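Local atomic coordinates of glutathione S-transferase (Bombyx mori, PDB entry 5ZFG), a protein that probably transfers glutathione to electrophilic compounds, and metabolises the insecticide diazinon in the silkworm. Residues 128-131 with 132-136; 136-139 with 140-144; 181-184 with 185-188. All coordinates share one frame; numbering follows the deposited sequence.

How the contacts relate
All three contacts are local, between residues about one helical turn apart. Contacts 1 and 2 follow one another along helix 126-146 and share Leu-136. Contact 3 is the first part of helix 181-193. Each is partly buried. Contact 1 has the more exposed character, with both lysines and Ile-134 on the surface, and rests on apolar touches beside a histidine. Contact 2 has more buried residues, and it alone touches the second subunit. There a threonine hydroxyl and amide share one backbone oxygen. Contact 3 buries Ile-183, Trp-186 and Tyr-187, and sets a side-chain amide nitrogen over the face of a histidine ring. Glu-140 of contact 2 joins the two helices, and Ile-183 packs against Leu-136.

Contact 1 (128-131 with 132-136); sequences GLKK and VHISL
The His-133 side chain runs alongside that of Leu-129, one helical turn back. Leu-129 touches the imidazole with CD1, which is 3.8 Å from His-133 CD2. The carbonyl oxygen Leu-129 O approaches the same ring obliquely and lies 3.4 Å from His-133 CD2. From outside the segments Phe-175 meets the ring with its plane at about 45°, and Tyr-180 OH is hydrogen-bonded to His-133 ND1, which helps fix the rotation of the imidazole. In His-133, CG stands anti to the carbonyl carbon (chi1 -79°), and this turns the ring back along the helix to Leu-129. Lys-130 and Ile-134 pair on the exposed side. The aliphatic part of the lysine does the touching, with Lys-130 CG 3.8 Å from Ile-134 CD1. Val-132 is buried and brings CG2 to 3.4 Å from Gly-128 O. Ser-135 OG is 3.2 Å from Lys-131 O, and Asn-109 ND2 is hydrogen-bonded to the same hydroxyl. The backbone bonds join residues four apart, as from Ile-134 N to Lys-130 O at 2.9 Å. This is an amphipathic alpha-helix of the all-helical C-terminal domain of the glutathione transferase fold, with its apolar side against helices 89-114 and 160-172.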
loop_
_atom_site.group_PDB
_atom_site.type_symbol
_atom_site.label_atom_id
_atom_site.label_comp_id
_atom_site.label_asym_id
_atom_site.label_seq_id
_atom_site.Cartn_x
_atom_site.Cartn_y
_atom_site.Cartn_z
ATOM N N GLY B 128 7.098 -14.068 16.532
ATOM C CA GLY B 128 6.990 -14.082 15.077
ATOM C C GLY B 128 6.059 -15.172 14.583
ATOM O O GLY B 128 5.277 -14.965 13.648
ATOM N N LEU B 129 6.121 -16.346 15.217
ATOM C CA LEU B 129 5.199 -17.423 14.890
ATOM C C LEU B 129 3.763 -17.031 15.206
ATOM O O LEU B 129 2.842 -17.314 14.423
ATOM C CB LEU B 129 5.593 -18.690 15.659
ATOM C CG LEU B 129 4.626 -19.871 15.564
ATOM C CD1 LEU B 129 4.495 -20.300 14.105
ATOM C CD2 LEU B 129 5.116 -21.036 16.429
ATOM N N LYS B 130 3.551 -16.372 16.352
ATOM C CA LYS B 130 2.209 -15.911 16.691
ATOM C C LYS B 130 1.694 -14.928 15.651
ATOM O O LYS B 130 0.515 -14.966 15.273
ATOM C CB LYS B 130 2.209 -15.266 18.078
ATOM C CG LYS B 130 0.834 -14.804 18.528
ATOM C CD LYS B 130 -0.109 -15.983 18.692
ATOM C CE LYS B 130 -0.565 -16.101 20.132
ATOM N NZ LYS B 130 -1.685 -17.070 20.338
ATOM N N LYS B 131 2.567 -14.052 15.167
ATOM C CA LYS B 131 2.135 -13.046 14.211
ATOM C C LYS B 131 1.815 -13.664 12.855
ATOM O O LYS B 131 0.932 -13.166 12.148
ATOM C CB LYS B 131 3.197 -11.952 14.101
ATOM C CG LYS B 131 3.209 -10.999 15.328
ATOM C CD LYS B 131 4.333 -9.991 15.246
ATOM C CE LYS B 131 4.442 -9.149 16.520
ATOM N NZ LYS B 131 3.495 -8.007 16.551
ATOM N N VAL B 132 2.498 -14.753 12.481
ATOM C CA VAL B 132 2.087 -15.501 11.294
ATOM C C VAL B 132 0.658 -15.995 11.463
ATOM O O VAL B 132 -0.185 -15.844 10.569
ATOM C CB VAL B 132 3.044 -16.678 11.021
ATOM C CG1 VAL B 132 2.465 -17.566 9.934
ATOM C CG2 VAL B 132 4.428 -16.176 10.640
ATOM N N HIS B 133 0.355 -16.572 12.629
ATOM C CA HIS B 133 -0.989 -17.106 12.827
ATOM C C HIS B 133 -2.037 -15.998 12.872
ATOM O O HIS B 133 -3.168 -16.203 12.423
ATOM C CB HIS B 133 -1.026 -17.974 14.095
ATOM C CG HIS B 133 -0.471 -19.349 13.879
ATOM N ND1 HIS B 133 -1.135 -20.309 13.148
ATOM C CD2 HIS B 133 0.707 -19.907 14.253
ATOM C CE1 HIS B 133 -0.405 -21.410 13.103
ATOM N NE2 HIS B 133 0.718 -21.193 13.765
ATOM N N ILE B 134 -1.689 -14.819 13.390
ATOM C CA ILE B 134 -2.650 -13.717 13.385
ATOM C C ILE B 134 -2.955 -13.268 11.955
ATOM O O ILE B 134 -4.116 -13.001 11.609
ATOM C CB ILE B 134 -2.135 -12.561 14.265
ATOM C CG1 ILE B 134 -2.223 -12.961 15.742
ATOM C CG2 ILE B 134 -2.950 -11.303 14.026
ATOM C CD1 ILE B 134 -1.221 -12.274 16.629
ATOM N N SER B 135 -1.933 -13.221 11.088
ATOM C CA SER B 135 -2.149 -12.826 9.695
ATOM C C SER B 135 -3.020 -13.837 8.966
ATOM O O SER B 135 -3.931 -13.463 8.215
ATOM C CB SER B 135 -0.814 -12.674 8.971
ATOM O OG SER B 135 -0.042 -11.636 9.535
ATOM N N LEU B 136 -2.723 -15.133 9.144
ATOM C CA LEU B 136 -3.575 -16.166 8.578
ATOM C C LEU B 136 -4.993 -16.046 9.116
ATOM O O LEU B 136 -5.963 -16.151 8.355
ATOM C CB LEU B 136 -2.987 -17.547 8.887
ATOM C CG LEU B 136 -1.657 -17.814 8.184
ATOM C CD1 LEU B 136 -0.918 -18.978 8.808
ATOM C CD2 LEU B 136 -1.896 -18.056 6.694
#

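Contact 2 (136-139 with 140-144); sequences LDVL and ETYLT
Thr-141 bonds twice to the backbone oxygen of Asp-137. Its amide donates from Thr-141 N to Asp-137 O at 2.8 Å. Its hydroxyl donates as well, with Thr-141 OG1 also 2.8 Å from Asp-137 O. The two donors reach this oxygen from opposite faces of the carbonyl plane, and the hydroxyl stands 35° out of it. Thr-141 OG1 is anti to its own carbonyl carbon (chi1 -65°), which points the hydroxyl back toward the preceding turn. Thr-144 grips Glu-140 O in the same double way, through N and OG1. The bond from Glu-140 N to Leu-136 O is nearly straight, at 167°. The Glu-140 side chain leaves the helix and bends at chi2, and OE2 and OE1 accept hydrogen bonds from Lys-182 N and Ile-183 N. Its charge would probably be favoured there by the N-terminal end of helix 181-193. Helix 126-146 thus holds another helix of the C-terminal domain, and it also faces the dimer partner. Tyr-142 OH is hydrogen-bonded to Gln-51 of the second subunit, and the Tyr-142 side chain packs on Pro-50 of that subunit. As in other glutathione transferase dimers, the C-terminal domain of one subunit here meets the N-terminal domain of the other. Val-138 runs alongside Tyr-142, its CG1 3.5 Å from Tyr-142 CE2. Leu-139 CA sits at the edge of that ring, near its plane. Leu-143 packs more loosely on Leu-139, with Leu-143 CD1 4.4 Å from Leu-139 CG.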
loop_
_atom_site.group_PDB
_atom_site.type_symbol
_atom_site.label_atom_id
_atom_site.label_comp_id
_atom_site.label_asym_id
_atom_site.label_seq_id
_atom_site.Cartn_x
_atom_site.Cartn_y
_atom_site.Cartn_z
ATOM N N LEU B 136 -2.723 -15.133 9.144
ATOM C CA LEU B 136 -3.575 -16.166 8.578
ATOM C C LEU B 136 -4.993 -16.046 9.116
ATOM O O LEU B 136 -5.963 -16.151 8.355
ATOM C CB LEU B 136 -2.987 -17.547 8.887
ATOM C CG LEU B 136 -1.657 -17.814 8.184
ATOM C CD1 LEU B 136 -0.918 -18.978 8.808
ATOM C CD2 LEU B 136 -1.896 -18.056 6.694
ATOM N N ASP B 137 -5.129 -15.795 10.427
ATOM C CA ASP B 137 -6.459 -15.689 11.015
ATOM C C ASP B 137 -7.242 -14.530 10.406
ATOM O O ASP B 137 -8.444 -14.657 10.129
ATOM C CB ASP B 137 -6.349 -15.539 12.532
ATOM C CG ASP B 137 -7.664 -15.794 13.235
ATOM O OD1 ASP B 137 -8.154 -16.942 13.188
ATOM O OD2 ASP B 137 -8.210 -14.839 13.817
ATOM N N VAL B 138 -6.570 -13.404 10.160
ATOM C CA VAL B 138 -7.237 -12.242 9.578
ATOM C C VAL B 138 -7.663 -12.531 8.139
ATOM O O VAL B 138 -8.798 -12.237 7.745
ATOM C CB VAL B 138 -6.341 -10.990 9.675
ATOM C CG1 VAL B 138 -6.925 -9.842 8.834
ATOM C CG2 VAL B 138 -6.162 -10.556 11.127
ATOM N N LEU B 139 -6.783 -13.137 7.332
ATOM C CA LEU B 139 -7.189 -13.471 5.963
ATOM C C LEU B 139 -8.302 -14.511 5.954
ATOM O O LEU B 139 -9.247 -14.416 5.160
ATOM C CB LEU B 139 -5.990 -13.964 5.141
ATOM C CG LEU B 139 -6.305 -14.300 3.673
ATOM C CD1 LEU B 139 -6.953 -13.131 2.923
ATOM C CD2 LEU B 139 -5.062 -14.806 2.914
ATOM N N GLU B 140 -8.207 -15.514 6.835
ATOM C CA GLU B 140 -9.291 -16.479 6.978
ATOM C C GLU B 140 -10.588 -15.775 7.346
ATOM O O GLU B 140 -11.658 -16.104 6.815
ATOM C CB GLU B 140 -8.917 -17.527 8.033
ATOM C CG GLU B 140 -9.977 -18.620 8.261
ATOM C CD GLU B 140 -9.899 -19.742 7.244
ATOM O OE1 GLU B 140 -8.932 -19.767 6.453
ATOM O OE2 GLU B 140 -10.802 -20.608 7.232
ATOM N N THR B 141 -10.505 -14.785 8.236
ATOM C CA THR B 141 -11.693 -14.030 8.614
ATOM C C THR B 141 -12.270 -13.296 7.416
ATOM O O THR B 141 -13.490 -13.301 7.200
ATOM C CB THR B 141 -11.364 -13.052 9.744
ATOM O OG1 THR B 141 -11.012 -13.778 10.922
ATOM C CG2 THR B 141 -12.553 -12.168 10.050
ATOM N N TYR B 142 -11.403 -12.666 6.612
ATOM C CA TYR B 142 -11.886 -11.936 5.445
ATOM C C TYR B 142 -12.574 -12.875 4.458
ATOM O O TYR B 142 -13.655 -12.561 3.944
ATOM C CB TYR B 142 -10.731 -11.179 4.778
ATOM C CG TYR B 142 -10.441 -9.805 5.384
ATOM C CD1 TYR B 142 -11.457 -8.854 5.543
ATOM C CD2 TYR B 142 -9.156 -9.465 5.804
ATOM C CE1 TYR B 142 -11.186 -7.591 6.105
ATOM C CE2 TYR B 142 -8.882 -8.222 6.376
ATOM C CZ TYR B 142 -9.895 -7.282 6.503
ATOM O OH TYR B 142 -9.629 -6.038 7.067
ATOM N N LEU B 143 -11.980 -14.052 4.210
ATOM C CA LEU B 143 -12.597 -15.015 3.296
ATOM C C LEU B 143 -13.930 -15.522 3.836
ATOM O O LEU B 143 -14.868 -15.763 3.067
ATOM C CB LEU B 143 -11.655 -16.195 3.040
ATOM C CG LEU B 143 -10.388 -15.900 2.228
ATOM C CD1 LEU B 143 -9.451 -17.105 2.294
ATOM C CD2 LEU B 143 -10.729 -15.517 0.783
ATOM N N THR B 144 -14.032 -15.686 5.159
ATOM C CA THR B 144 -15.295 -16.111 5.763
ATOM C C THR B 144 -16.380 -15.060 5.564
ATOM O O THR B 144 -17.526 -15.387 5.235
ATOM C CB THR B 144 -15.103 -16.391 7.257
ATOM O OG1 THR B 144 -14.083 -17.377 7.445
ATOM C CG2 THR B 144 -16.410 -16.889 7.882
#

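Contact 3 (181-184 with 185-188); sequences TKIH and KWYN
Regular alpha-helical bonds join residues four apart, and the one from Tyr-187 N to Ile-183 O is short at 2.8 Å and nearly straight at 171°. His-184 O takes two donors from Asn-188. The backbone Asn-188 N is one, and the side-chain Asn-188 ND2, 2.9 Å from His-184 O, is the other. They come from opposite faces of the carbonyl plane. Asn-188 ND2 also sits over the centre of one face of the His-184 ring, 3.2 Å above its plane. With CG anti to the backbone N (chi1 -170°), the ring stands beside the carbonyl carbon, where ND2 can lie over it. With an alanine here the ring would go, and the Asn-188 amide, though still tied to the carbonyl, would probably lose the surface beneath ND2 and be less firmly fixed. These residues open helix 181-193 of the C-terminal domain, which packs against helices 126-146 and 160-172. On the buried side Ile-183 CG2 lies 4.0 Å from Trp-186 CE3, and Ile-183 O approaches the indole at its edge. Trp-186 NE1 is hydrogen-bonded to Asp-160, and Tyr-187 OH to Glu-171. Phe-177 meets the Tyr-187 ring edge-to-face.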
loop_
_atom_site.group_PDB
_atom_site.type_symbol
_atom_site.label_atom_id
_atom_site.label_comp_id
_atom_site.label_asym_id
_atom_site.label_seq_id
_atom_site.Cartn_x
_atom_site.Cartn_y
_atom_site.Cartn_z
ATOM N N THR B 181 -9.019 -23.277 6.944
ATOM C CA THR B 181 -9.744 -24.061 5.946
ATOM C C THR B 181 -9.893 -23.315 4.627
ATOM O O THR B 181 -9.609 -23.857 3.552
ATOM C CB THR B 181 -11.127 -24.412 6.500
ATOM O OG1 THR B 181 -10.975 -25.175 7.699
ATOM C CG2 THR B 181 -11.909 -25.201 5.490
ATOM N N LYS B 182 -10.366 -22.074 4.689
ATOM C CA LYS B 182 -10.657 -21.343 3.466
ATOM C C LYS B 182 -9.377 -20.904 2.762
ATOM O O LYS B 182 -9.304 -20.946 1.529
ATOM C CB LYS B 182 -11.566 -20.156 3.780
ATOM C CG LYS B 182 -12.849 -20.579 4.506
ATOM C CD LYS B 182 -13.785 -19.405 4.739
ATOM C CE LYS B 182 -15.160 -19.873 5.199
ATOM N NZ LYS B 182 -15.806 -20.794 4.217
ATOM N N ILE B 183 -8.355 -20.493 3.518
ATOM C CA ILE B 183 -7.067 -20.190 2.893
ATOM C C ILE B 183 -6.540 -21.417 2.158
ATOM O O ILE B 183 -6.185 -21.352 0.977
ATOM C CB ILE B 183 -6.047 -19.698 3.934
ATOM C CG1 ILE B 183 -6.448 -18.339 4.516
ATOM C CG2 ILE B 183 -4.667 -19.587 3.298
ATOM C CD1 ILE B 183 -5.471 -17.841 5.585
ATOM N N HIS B 184 -6.483 -22.557 2.855
ATOM C CA HIS B 184 -5.930 -23.770 2.257
ATOM C C HIS B 184 -6.658 -24.129 0.964
ATOM O O HIS B 184 -6.024 -24.456 -0.046
ATOM C CB HIS B 184 -5.997 -24.921 3.269
ATOM C CG HIS B 184 -5.240 -26.142 2.848
ATOM N ND1 HIS B 184 -5.814 -27.156 2.111
ATOM C CD2 HIS B 184 -3.953 -26.508 3.056
ATOM C CE1 HIS B 184 -4.912 -28.095 1.884
ATOM N NE2 HIS B 184 -3.774 -27.725 2.444
ATOM N N LYS B 185 -7.990 -24.046 0.965
ATOM C CA LYS B 185 -8.757 -24.333 -0.243
ATOM C C LYS B 185 -8.469 -23.314 -1.342
ATOM O O LYS B 185 -8.228 -23.685 -2.494
ATOM C CB LYS B 185 -10.250 -24.365 0.094
ATOM C CG LYS B 185 -11.169 -24.652 -1.075
ATOM C CD LYS B 185 -10.838 -25.967 -1.759
ATOM C CE LYS B 185 -11.973 -26.388 -2.694
ATOM N NZ LYS B 185 -13.161 -25.486 -2.575
ATOM N N TRP B 186 -8.496 -22.021 -1.001
ATOM C CA TRP B 186 -8.230 -20.967 -1.981
ATOM C C TRP B 186 -6.850 -21.135 -2.612
ATOM O O TRP B 186 -6.698 -21.065 -3.841
ATOM C CB TRP B 186 -8.363 -19.605 -1.290
ATOM C CG TRP B 186 -7.586 -18.459 -1.895
ATOM C CD1 TRP B 186 -7.949 -17.695 -2.959
ATOM C CD2 TRP B 186 -6.341 -17.924 -1.422
ATOM N NE1 TRP B 186 -7.000 -16.729 -3.199
ATOM C CE2 TRP B 186 -6.004 -16.847 -2.267
ATOM C CE3 TRP B 186 -5.480 -18.253 -0.372
ATOM C CZ2 TRP B 186 -4.849 -16.092 -2.087
ATOM C CZ3 TRP B 186 -4.323 -17.514 -0.206
ATOM C CH2 TRP B 186 -4.018 -16.443 -1.064
ATOM N N TYR B 187 -5.837 -21.355 -1.777
ATOM C CA TYR B 187 -4.463 -21.488 -2.251
ATOM C C TYR B 187 -4.317 -22.689 -3.178
ATOM O O TYR B 187 -3.728 -22.592 -4.264
ATOM C CB TYR B 187 -3.542 -21.603 -1.036
ATOM C CG TYR B 187 -2.069 -21.764 -1.304
ATOM C CD1 TYR B 187 -1.272 -20.685 -1.689
ATOM C CD2 TYR B 187 -1.458 -22.994 -1.126
ATOM C CE1 TYR B 187 0.096 -20.848 -1.895
ATOM C CE2 TYR B 187 -0.123 -23.162 -1.332
ATOM C CZ TYR B 187 0.658 -22.102 -1.721
ATOM O OH TYR B 187 1.999 -22.311 -1.913
ATOM N N ASN B 188 -4.880 -23.832 -2.781
ATOM C CA ASN B 188 -4.744 -25.021 -3.616
ATOM C C ASN B 188 -5.644 -24.978 -4.844
ATOM O O ASN B 188 -5.249 -25.479 -5.902
ATOM C CB ASN B 188 -5.007 -26.271 -2.779
ATOM C CG ASN B 188 -3.827 -26.619 -1.902
ATOM O OD1 ASN B 188 -2.805 -27.101 -2.388
ATOM N ND2 ASN B 188 -3.946 -26.343 -0.604
#